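Local coordinates for amino acid adenylation domain-containing protein (Bacillus stratosphericus LAMA 585, PDB 6ULY), which probably activates a branched alpha-keto acid as its acyl adenylate, serving as the adenylation domain of a nonribosomal depsipeptide synthetase module, at residues 98-101 / 102-106; 257-260 / 261-264; 310-313 / 314-317. One frame throughout, in Å; residues are numbered along the deposited sequence.

All three contacts are local, each within one continuous run of chain, in the AMP-binding enzyme region. Contact 1 lies in the loop after strand 94-97 of one mixed sheet. Contacts 2 and 3 lie on helices 255-262 and 307-317, which pack against the other large mixed sheet. Contacts 2 and 3 touch: Leu257 CD1 packs on Leu317 CD2 at 3.8 Å, and their centres are about 17 Å apart. Contact 1 stands apart, its nearest atoms about 17 Å from contact 2 and about 23 Å from contact 3. The bound keto acyl adenylate is about 10 Å from the side chain of Ile310 in contact 3.

Contact 1: 98-101 / 102-106; sequences VSAA and PTYRE
Tyr104 folds back over Ala101, with Ala100 at its edge, in the loop that joins strand 94-97 to helix 109-120. The chain runs extended through both alanines, with backbone angles near those of polyproline II. It turns at Pro102, which brings the tyrosine ring back alongside. CG of Tyr104 sits beside its own backbone N, anti to the carbonyl carbon (chi1 -62°). From there the ring reaches back across Ala101. The methyl of Ala101 lies over one ring face as a CH-pi contact, CB being 4.0 Å from the centroid of the Tyr104 ring. It is displaced toward the phenol end, and CB is 3.8 Å from Tyr104 CZ. Ala100 comes from another side. Its CB meets the ring edge near the ring plane, 3.1 Å from Tyr104 OH, a close approach.

The phenol oxygen also closes the loop. Ala101 N donates to Tyr104 OH at 3.0 Å with a moderately bent N-H...O angle of 148°. The same hydroxyl is hydrogen-bonded to Gln74 OE1, so two polar partners hold the end of a buried side chain. Ala101 CB also touches Pro102 CD at 3.6 Å. Farther along, Thr103 makes an ST turn: its OG1 accepts from Arg105 N at 3.2 Å, and the bond is nearly straight (167°).

Gln74 ends strand 70-74, and its NE2 binds Ser99 O as well. Ala101 and Pro102 rest on Ala110 of helix 109-120. Ala100 and Tyr104 pack against helix 130-137, on Leu132 and Val136 respectively.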
ATOM      1  N   VAL A  98      19.999   3.487  -1.577  1.00 44.22           N
ATOM      2  CA  VAL A  98      18.899   3.498  -2.536  1.00 45.01           C
ATOM      3  C   VAL A  98      19.470   3.783  -3.916  1.00 50.12           C
ATOM      4  O   VAL A  98      20.327   4.657  -4.085  1.00 49.70           O
ATOM      5  CB  VAL A  98      17.814   4.529  -2.150  1.00 50.38           C
ATOM      6  CG1 VAL A  98      18.405   5.921  -2.040  1.00 46.84           C
ATOM      7  CG2 VAL A  98      16.666   4.501  -3.159  1.00 48.68           C
ATOM      8  N   SER A  99      18.994   3.033  -4.904  1.00 55.20           N
ATOM      9  CA  SER A  99      19.495   3.192  -6.261  1.00 54.90           C
ATOM     10  C   SER A  99      19.190   4.591  -6.778  1.00 55.60           C
ATOM     11  O   SER A  99      18.229   5.240  -6.357  1.00 49.54           O
ATOM     12  CB  SER A  99      18.868   2.153  -7.190  1.00 59.22           C
ATOM     13  OG  SER A  99      17.457   2.274  -7.192  1.00 76.49           O
ATOM     14  N   ALA A 100      20.030   5.055  -7.698  1.00 52.53           N
ATOM     15  CA  ALA A 100      19.774   6.313  -8.375  1.00 52.25           C
ATOM     16  C   ALA A 100      18.560   6.173  -9.288  1.00 49.47           C
ATOM     17  O   ALA A 100      18.212   5.080  -9.741  1.00 53.17           O
ATOM     18  CB  ALA A 100      20.997   6.743  -9.185  1.00 50.54           C
ATOM     19  N   ALA A 101      17.910   7.301  -9.555  1.00 48.27           N
ATOM     20  CA  ALA A 101      16.748   7.288 -10.423  1.00 50.76           C
ATOM     21  C   ALA A 101      17.170   7.042 -11.872  1.00 52.63           C
ATOM     22  O   ALA A 101      18.279   7.401 -12.274  1.00 47.37           O
ATOM     23  CB  ALA A 101      15.991   8.609 -10.324  1.00 49.76           C
ATOM     24  N   PRO A 102      16.302   6.424 -12.679  1.00 59.29           N
ATOM     25  CA  PRO A 102      16.618   6.295 -14.112  1.00 51.36           C
ATOM     26  C   PRO A 102      16.790   7.636 -14.801  1.00 54.13           C
ATOM     27  O   PRO A 102      17.550   7.733 -15.773  1.00 54.01           O
ATOM     28  CB  PRO A 102      15.417   5.518 -14.669  1.00 57.25           C
ATOM     29  CG  PRO A 102      14.313   5.749 -13.681  1.00 60.32           C
ATOM     30  CD  PRO A 102      14.983   5.857 -12.346  1.00 54.89           C
ATOM     31  N   THR A 103      16.105   8.675 -14.325  1.00 51.44           N
ATOM     32  CA  THR A 103      16.291  10.027 -14.828  1.00 47.10           C
ATOM     33  C   THR A 103      15.889  11.016 -13.743  1.00 47.56           C
ATOM     34  O   THR A 103      15.051  10.718 -12.888  1.00 54.44           O
ATOM     35  CB  THR A 103      15.476  10.289 -16.103  1.00 52.94           C
ATOM     36  OG1 THR A 103      15.655  11.651 -16.514  1.00 52.05           O
ATOM     37  CG2 THR A 103      13.990  10.024 -15.868  1.00 56.97           C
ATOM     38  N   TYR A 104      16.501  12.198 -13.790  1.00 48.15           N
ATOM     39  CA  TYR A 104      16.209  13.280 -12.859  1.00 54.24           C
ATOM     40  C   TYR A 104      15.603  14.492 -13.556  1.00 61.32           C
ATOM     41  O   TYR A 104      15.531  15.570 -12.953  1.00 62.64           O
ATOM     42  CB  TYR A 104      17.483  13.692 -12.116  1.00 57.30           C
ATOM     43  CG  TYR A 104      18.093  12.594 -11.274  1.00 56.58           C
ATOM     44  CD1 TYR A 104      17.901  12.560  -9.898  1.00 55.82           C
ATOM     45  CD2 TYR A 104      18.861  11.591 -11.854  1.00 52.05           C
ATOM     46  CE1 TYR A 104      18.457  11.559  -9.123  1.00 53.92           C
ATOM     47  CE2 TYR A 104      19.420  10.585 -11.088  1.00 54.63           C
ATOM     48  CZ  TYR A 104      19.215  10.575  -9.723  1.00 55.17           C
ATOM     49  OH  TYR A 104      19.769   9.578  -8.953  1.00 57.03           O
ATOM     50  N   ARG A 105      15.169  14.347 -14.809  1.00 67.99           N
ATOM     51  CA  ARG A 105      14.619  15.464 -15.566  1.00 71.96           C
ATOM     52  C   ARG A 105      13.117  15.643 -15.383  1.00 73.24           C
ATOM     53  O   ARG A 105      12.592  16.703 -15.739  1.00 80.07           O
ATOM     54  CB  ARG A 105      14.917  15.288 -17.060  1.00 76.24           C
ATOM     55  CG  ARG A 105      16.117  16.081 -17.570  1.00 88.54           C
ATOM     56  CD  ARG A 105      17.429  15.329 -17.393  1.00 95.81           C
ATOM     57  NE  ARG A 105      18.514  15.962 -18.140  1.00104.26           N
ATOM     58  CZ  ARG A 105      19.744  15.464 -18.247  1.00101.87           C
ATOM     59  NH1 ARG A 105      20.053  14.319 -17.654  1.00 94.78           N
ATOM     60  NH2 ARG A 105      20.664  16.111 -18.950  1.00103.16           N
ATOM     61  N   GLU A 106      12.413  14.646 -14.850  1.00 72.60           N
ATOM     62  CA  GLU A 106      10.972  14.745 -14.656  1.00 78.27           C
ATOM     63  C   GLU A 106      10.578  14.044 -13.364  1.00 73.07           C
ATOM     64  O   GLU A 106      11.327  13.233 -12.815  1.00 70.24           O
ATOM     65  CB  GLU A 106      10.198  14.141 -15.833  1.00 80.01           C
ATOM     66  CG  GLU A 106      11.085  13.613 -16.938  1.00 90.64           C
ATOM     67  CD  GLU A 106      10.561  12.324 -17.527  1.00102.66           C
ATOM     68  OE1 GLU A 106      10.071  12.345 -18.677  1.00114.44           O
ATOM     69  OE2 GLU A 106      10.628  11.290 -16.830  1.00 90.04           O
TER

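Contact 2: 257-260 / 261-264; sequences LDWM and DRYR
Arg262 meets Asp258 one turn back on helix 255-262. Its CB lies 3.1 Å from Asp258 O, the same oxygen that accepts from Arg262 N at 2.7 Å. CG is anti to the backbone N (chi1 165°) and passes over one face of the neighbouring Tyr263 ring. The chain then stays extended to NE. At the tip, one face of the guanidinium is met by Tyr263 CE2, off centre. NH1 approaches the edge of the Trp259 indole near its plane, 4.2 Å from Trp259 CD1. NH1 is also hydrogen-bonded to Asn37 O, which fixes the end of the side chain beside strand 31-35.

The Tyr263 ring presents its edge to the helix. Trp259 O lies in the ring plane, 3.6 Å from Tyr263 CD2, and accepts the hydrogen bond of Tyr263 N at 3.1 Å. The phenol OH is hydrogen-bonded to Glu41 OE1. On another side of the helix Asp261 CB lies 3.5 Å from Leu257 O, which takes the hydrogen bond of Asp261 N. The carboxylate of Asp261 is held through OD1, which is hydrogen-bonded to Asp291 N.

The helix stops here. Arg264 leaves helical geometry with a positive phi of 52°, and its N donates to Asp261 O at 3.2 Å. With that positive phi and two hydrogen bonds back into the last turn, the C-terminal end is a Schellman motif.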
ATOM      1  N   LEU A 257      29.770 -14.360 -17.804  1.00 43.30           N
ATOM      2  CA  LEU A 257      30.698 -15.450 -18.088  1.00 50.76           C
ATOM      3  C   LEU A 257      32.126 -14.931 -18.207  1.00 46.55           C
ATOM      4  O   LEU A 257      33.041 -15.449 -17.554  1.00 42.56           O
ATOM      5  CB  LEU A 257      30.274 -16.179 -19.363  1.00 50.16           C
ATOM      6  CG  LEU A 257      28.865 -16.779 -19.346  1.00 47.27           C
ATOM      7  CD1 LEU A 257      28.658 -17.679 -20.557  1.00 48.88           C
ATOM      8  CD2 LEU A 257      28.601 -17.547 -18.061  1.00 50.93           C
ATOM      9  N   ASP A 258      32.336 -13.898 -19.029  1.00 48.28           N
ATOM     10  CA  ASP A 258      33.675 -13.332 -19.188  1.00 47.60           C
ATOM     11  C   ASP A 258      34.286 -12.993 -17.840  1.00 50.20           C
ATOM     12  O   ASP A 258      35.475 -13.245 -17.596  1.00 50.17           O
ATOM     13  CB  ASP A 258      33.623 -12.062 -20.039  1.00 50.09           C
ATOM     14  CG  ASP A 258      33.045 -12.295 -21.409  1.00 43.15           C
ATOM     15  OD1 ASP A 258      32.835 -13.466 -21.788  1.00 39.34           O
ATOM     16  OD2 ASP A 258      32.798 -11.290 -22.103  1.00 46.65           O
ATOM     17  N   TRP A 259      33.487 -12.389 -16.960  1.00 44.97           N
ATOM     18  CA  TRP A 259      33.995 -11.917 -15.681  1.00 47.57           C
ATOM     19  C   TRP A 259      34.367 -13.086 -14.778  1.00 46.10           C
ATOM     20  O   TRP A 259      35.456 -13.111 -14.194  1.00 44.84           O
ATOM     21  CB  TRP A 259      32.951 -11.019 -15.017  1.00 48.69           C
ATOM     22  CG  TRP A 259      32.713  -9.711 -15.734  1.00 47.35           C
ATOM     23  CD1 TRP A 259      33.583  -9.057 -16.560  1.00 48.35           C
ATOM     24  CD2 TRP A 259      31.525  -8.904 -15.685  1.00 46.91           C
ATOM     25  NE1 TRP A 259      33.016  -7.891 -17.019  1.00 47.53           N
ATOM     26  CE2 TRP A 259      31.752  -7.777 -16.503  1.00 43.81           C
ATOM     27  CE3 TRP A 259      30.293  -9.024 -15.030  1.00 47.31           C
ATOM     28  CZ2 TRP A 259      30.798  -6.778 -16.681  1.00 50.30           C
ATOM     29  CZ3 TRP A 259      29.342  -8.028 -15.211  1.00 44.63           C
ATOM     30  CH2 TRP A 259      29.602  -6.921 -16.030  1.00 51.40           C
ATOM     31  N   MET A 260      33.474 -14.071 -14.652  1.00 45.63           N
ATOM     32  CA  MET A 260      33.801 -15.251 -13.862  1.00 48.97           C
ATOM     33  C   MET A 260      35.094 -15.887 -14.347  1.00 46.63           C
ATOM     34  O   MET A 260      35.897 -16.376 -13.546  1.00 43.88           O
ATOM     35  CB  MET A 260      32.663 -16.265 -13.929  1.00 46.80           C
ATOM     36  CG  MET A 260      31.461 -15.896 -13.082  1.00 50.00           C
ATOM     37  SD  MET A 260      29.984 -16.792 -13.584  1.00 52.25           S
ATOM     38  CE  MET A 260      30.426 -18.479 -13.191  1.00 51.56           C
ATOM     39  N   ASP A 261      35.311 -15.886 -15.661  1.00 52.20           N
ATOM     40  CA  ASP A 261      36.493 -16.512 -16.238  1.00 51.21           C
ATOM     41  C   ASP A 261      37.728 -15.645 -16.033  1.00 49.43           C
ATOM     42  O   ASP A 261      38.773 -16.132 -15.589  1.00 53.44           O
ATOM     43  CB  ASP A 261      36.248 -16.772 -17.725  1.00 53.60           C
ATOM     44  CG  ASP A 261      37.514 -17.121 -18.478  1.00 49.91           C
ATOM     45  OD1 ASP A 261      37.769 -18.327 -18.685  1.00 47.88           O
ATOM     46  OD2 ASP A 261      38.247 -16.186 -18.859  1.00 51.58           O
ATOM     47  N   ARG A 262      37.606 -14.348 -16.318  1.00 48.81           N
ATOM     48  CA  ARG A 262      38.753 -13.447 -16.300  1.00 45.44           C
ATOM     49  C   ARG A 262      39.334 -13.285 -14.901  1.00 50.74           C
ATOM     50  O   ARG A 262      40.541 -13.066 -14.759  1.00 47.37           O
ATOM     51  CB  ARG A 262      38.316 -12.105 -16.884  1.00 51.22           C
ATOM     52  CG  ARG A 262      39.213 -10.898 -16.665  1.00 48.34           C
ATOM     53  CD  ARG A 262      38.522  -9.702 -17.324  1.00 52.80           C
ATOM     54  NE  ARG A 262      39.097  -8.399 -17.008  1.00 55.21           N
ATOM     55  CZ  ARG A 262      38.459  -7.244 -17.191  1.00 61.77           C
ATOM     56  NH1 ARG A 262      37.221  -7.232 -17.678  1.00 58.90           N
ATOM     57  NH2 ARG A 262      39.051  -6.099 -16.882  1.00 67.29           N
ATOM     58  N   TYR A 263      38.507 -13.394 -13.861  1.00 56.50           N
ATOM     59  CA  TYR A 263      38.977 -13.256 -12.489  1.00 51.22           C
ATOM     60  C   TYR A 263      38.948 -14.572 -11.725  1.00 46.46           C
ATOM     61  O   TYR A 263      39.248 -14.587 -10.527  1.00 50.66           O
ATOM     62  CB  TYR A 263      38.152 -12.199 -11.760  1.00 52.43           C
ATOM     63  CG  TYR A 263      38.343 -10.811 -12.325  1.00 54.12           C
ATOM     64  CD1 TYR A 263      39.414 -10.020 -11.927  1.00 48.19           C
ATOM     65  CD2 TYR A 263      37.460 -10.296 -13.263  1.00 55.45           C
ATOM     66  CE1 TYR A 263      39.595  -8.750 -12.441  1.00 51.86           C
ATOM     67  CE2 TYR A 263      37.633  -9.024 -13.787  1.00 56.22           C
ATOM     68  CZ  TYR A 263      38.702  -8.255 -13.375  1.00 62.09           C
ATOM     69  OH  TYR A 263      38.871  -6.990 -13.896  1.00 57.82           O
ATOM     70  N   ARG A 264      38.624 -15.678 -12.390  1.00 42.50           N
ATOM     71  CA  ARG A 264      38.572 -16.985 -11.745  1.00 48.36           C
ATOM     72  C   ARG A 264      37.711 -16.927 -10.485  1.00 53.35           C
ATOM     73  O   ARG A 264      38.096 -17.395  -9.411  1.00 45.63           O
ATOM     74  CB  ARG A 264      39.982 -17.491 -11.430  1.00 60.76           C
ATOM     75  CG  ARG A 264      40.892 -17.557 -12.648  1.00 67.67           C
ATOM     76  CD  ARG A 264      42.256 -18.125 -12.303  1.00 86.06           C
ATOM     77  NE  ARG A 264      43.342 -17.309 -12.846  1.00106.69           N
ATOM     78  CZ  ARG A 264      43.728 -17.317 -14.120  1.00106.70           C
ATOM     79  NH1 ARG A 264      43.116 -18.095 -15.003  1.00 95.44           N
ATOM     80  NH2 ARG A 264      44.727 -16.538 -14.513  1.00 98.97           N
TER

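Contact 3: 310-313 / 314-317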
ATOM      1  N   ILE A 310      17.458 -23.130 -13.637  1.00 50.77           N
ATOM      2  CA  ILE A 310      18.768 -23.463 -13.090  1.00 51.96           C
ATOM      3  C   ILE A 310      19.321 -24.718 -13.753  1.00 55.50           C
ATOM      4  O   ILE A 310      20.527 -24.818 -14.007  1.00 48.74           O
ATOM      5  CB  ILE A 310      18.695 -23.616 -11.558  1.00 50.52           C
ATOM      6  CG1 ILE A 310      17.689 -24.697 -11.165  1.00 56.99           C
ATOM      7  CG2 ILE A 310      18.336 -22.288 -10.910  1.00 55.43           C
ATOM      8  CD1 ILE A 310      17.475 -24.815  -9.664  1.00 57.42           C
ATOM      9  N   HIS A 311      18.458 -25.693 -14.047  1.00 57.78           N
ATOM     10  CA  HIS A 311      18.930 -26.918 -14.683  1.00 56.17           C
ATOM     11  C   HIS A 311      19.473 -26.631 -16.077  1.00 62.08           C
ATOM     12  O   HIS A 311      20.546 -27.118 -16.452  1.00 56.08           O
ATOM     13  CB  HIS A 311      17.805 -27.950 -14.751  1.00 54.42           C
ATOM     14  CG  HIS A 311      18.228 -29.257 -15.347  1.00 76.18           C
ATOM     15  ND1 HIS A 311      17.769 -29.704 -16.568  1.00 78.42           N
ATOM     16  CD2 HIS A 311      19.081 -30.207 -14.895  1.00 77.35           C
ATOM     17  CE1 HIS A 311      18.313 -30.877 -16.838  1.00 82.13           C
ATOM     18  NE2 HIS A 311      19.112 -31.206 -15.839  1.00 82.13           N
ATOM     19  N   ARG A 312      18.738 -25.841 -16.864  1.00 59.68           N
ATOM     20  CA  ARG A 312      19.229 -25.460 -18.184  1.00 59.72           C
ATOM     21  C   ARG A 312      20.514 -24.651 -18.070  1.00 53.81           C
ATOM     22  O   ARG A 312      21.437 -24.813 -18.874  1.00 57.15           O
ATOM     23  CB  ARG A 312      18.156 -24.666 -18.932  1.00 60.38           C
ATOM     24  CG  ARG A 312      18.507 -24.333 -20.373  1.00 65.46           C
ATOM     25  CD  ARG A 312      18.460 -25.569 -21.253  1.00 83.02           C
ATOM     26  NE  ARG A 312      19.235 -25.401 -22.480  1.00 95.50           N
ATOM     27  CZ  ARG A 312      19.441 -26.365 -23.371  1.00103.82           C
ATOM     28  NH1 ARG A 312      18.927 -27.575 -23.179  1.00112.23           N
ATOM     29  NH2 ARG A 312      20.161 -26.121 -24.458  1.00 93.37           N
ATOM     30  N   PHE A 313      20.588 -23.773 -17.070  1.00 51.64           N
ATOM     31  CA  PHE A 313      21.793 -22.983 -16.848  1.00 48.81           C
ATOM     32  C   PHE A 313      22.997 -23.883 -16.598  1.00 51.34           C
ATOM     33  O   PHE A 313      24.076 -23.668 -17.162  1.00 48.02           O
ATOM     34  CB  PHE A 313      21.557 -22.040 -15.668  1.00 49.08           C
ATOM     35  CG  PHE A 313      22.641 -21.032 -15.449  1.00 42.08           C
ATOM     36  CD1 PHE A 313      23.738 -21.334 -14.659  1.00 39.15           C
ATOM     37  CD2 PHE A 313      22.538 -19.761 -15.990  1.00 38.70           C
ATOM     38  CE1 PHE A 313      24.721 -20.398 -14.435  1.00 36.80           C
ATOM     39  CE2 PHE A 313      23.515 -18.820 -15.769  1.00 39.05           C
ATOM     40  CZ  PHE A 313      24.613 -19.139 -14.991  1.00 42.45           C
ATOM     41  N   LEU A 314      22.827 -24.904 -15.753  1.00 50.24           N
ATOM     42  CA  LEU A 314      23.928 -25.817 -15.463  1.00 56.20           C
ATOM     43  C   LEU A 314      24.274 -26.669 -16.679  1.00 53.83           C
ATOM     44  O   LEU A 314      25.447 -26.988 -16.911  1.00 53.54           O
ATOM     45  CB  LEU A 314      23.570 -26.706 -14.273  1.00 53.52           C
ATOM     46  CG  LEU A 314      23.319 -25.990 -12.943  1.00 52.54           C
ATOM     47  CD1 LEU A 314      22.650 -26.930 -11.949  1.00 52.38           C
ATOM     48  CD2 LEU A 314      24.619 -25.438 -12.369  1.00 45.24           C
ATOM     49  N   HIS A 315      23.264 -27.050 -17.462  1.00 52.68           N
ATOM     50  CA  HIS A 315      23.501 -27.860 -18.651  1.00 56.93           C
ATOM     51  C   HIS A 315      24.246 -27.059 -19.712  1.00 57.40           C
ATOM     52  O   HIS A 315      25.233 -27.533 -20.288  1.00 57.41           O
ATOM     53  CB  HIS A 315      22.165 -28.377 -19.187  1.00 63.80           C
ATOM     54  CG  HIS A 315      22.289 -29.320 -20.342  1.00 75.42           C
ATOM     55  ND1 HIS A 315      22.077 -28.932 -21.647  1.00 73.99           N
ATOM     56  CD2 HIS A 315      22.588 -30.641 -20.387  1.00 85.45           C
ATOM     57  CE1 HIS A 315      22.247 -29.969 -22.447  1.00 76.31           C
ATOM     58  NE2 HIS A 315      22.558 -31.019 -21.707  1.00 76.18           N
ATOM     59  N   LEU A 316      23.800 -25.825 -19.966  1.00 54.73           N
ATOM     60  CA  LEU A 316      24.430 -25.005 -20.995  1.00 57.84           C
ATOM     61  C   LEU A 316      25.892 -24.732 -20.674  1.00 56.49           C
ATOM     62  O   LEU A 316      26.737 -24.694 -21.578  1.00 47.59           O
ATOM     63  CB  LEU A 316      23.677 -23.684 -21.153  1.00 54.53           C
ATOM     64  CG  LEU A 316      22.373 -23.705 -21.951  1.00 67.20           C
ATOM     65  CD1 LEU A 316      21.666 -22.366 -21.841  1.00 63.73           C
ATOM     66  CD2 LEU A 316      22.631 -24.042 -23.408  1.00 75.12           C
ATOM     67  N   LEU A 317      26.212 -24.525 -19.399  1.00 50.22           N
ATOM     68  CA  LEU A 317      27.550 -24.109 -18.999  1.00 52.75           C
ATOM     69  C   LEU A 317      28.436 -25.265 -18.553  1.00 45.16           C
ATOM     70  O   LEU A 317      29.608 -25.037 -18.239  1.00 44.61           O
ATOM     71  CB  LEU A 317      27.463 -23.068 -17.879  1.00 45.65           C
ATOM     72  CG  LEU A 317      26.758 -21.758 -18.231  1.00 49.99           C
ATOM     73  CD1 LEU A 317      26.809 -20.803 -17.047  1.00 50.64           C
ATOM     74  CD2 LEU A 317      27.371 -21.110 -19.463  1.00 52.58           C
TER
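Phe313 and Leu317, one turn apart, pack together on helix 307-317, the helix of the beta-alpha-beta unit formed with strands 297-301 and 327-333. The backbone bonds are those of a regular alpha-helix. Leu314, His315, Leu316 and Leu317 each donate to the carbonyl four residues back, with Leu316 N to Arg312 O at 2.8 Å and Leu317 N to Phe313 O longer at 3.2 Å. Some side chains press on the same carbonyls. Leu314 CG is 3.2 Å from Ile310 O, so apolar carbon lies beside an oxygen that already accepts from Leu314 N.

The polar interaction of the side chains is a salt bridge. Arg312 NH2 forms it with Glu282, which anchors the guanidinium beyond the helix. Arg312 has CG anti to its backbone N (chi1 -174°) and bends at chi2 (72°), which turns the chain along the helix toward Leu316.

The van der Waals contacts come next. His315 packs on the arginine: its ND1 lies over one face of the guanidinium, off centre, 3.8 Å from Arg312 NH1. The two planes are 46° apart, so this is no flat stack. Leu316 crosses the arginine side chain at a slant. Its carbons pack on the guanidinium nitrogens, CG on Arg312 NE and CD2 3.4 Å from Arg312 NH2.

The apolar contact is on the buried side. Phe313 packs on Met298 and Ile327 of the two flanking strands. Its ring also meets Phe275 of helix 272-279 edge-to-face. Leu317 reaches back over one face of the Phe313 ring in a CH-pi contact. Leu317 CD1 is 3.7 Å from the ring centroid and is shifted toward one side, 3.4 Å from both Phe313 CE1 and Phe313 CZ.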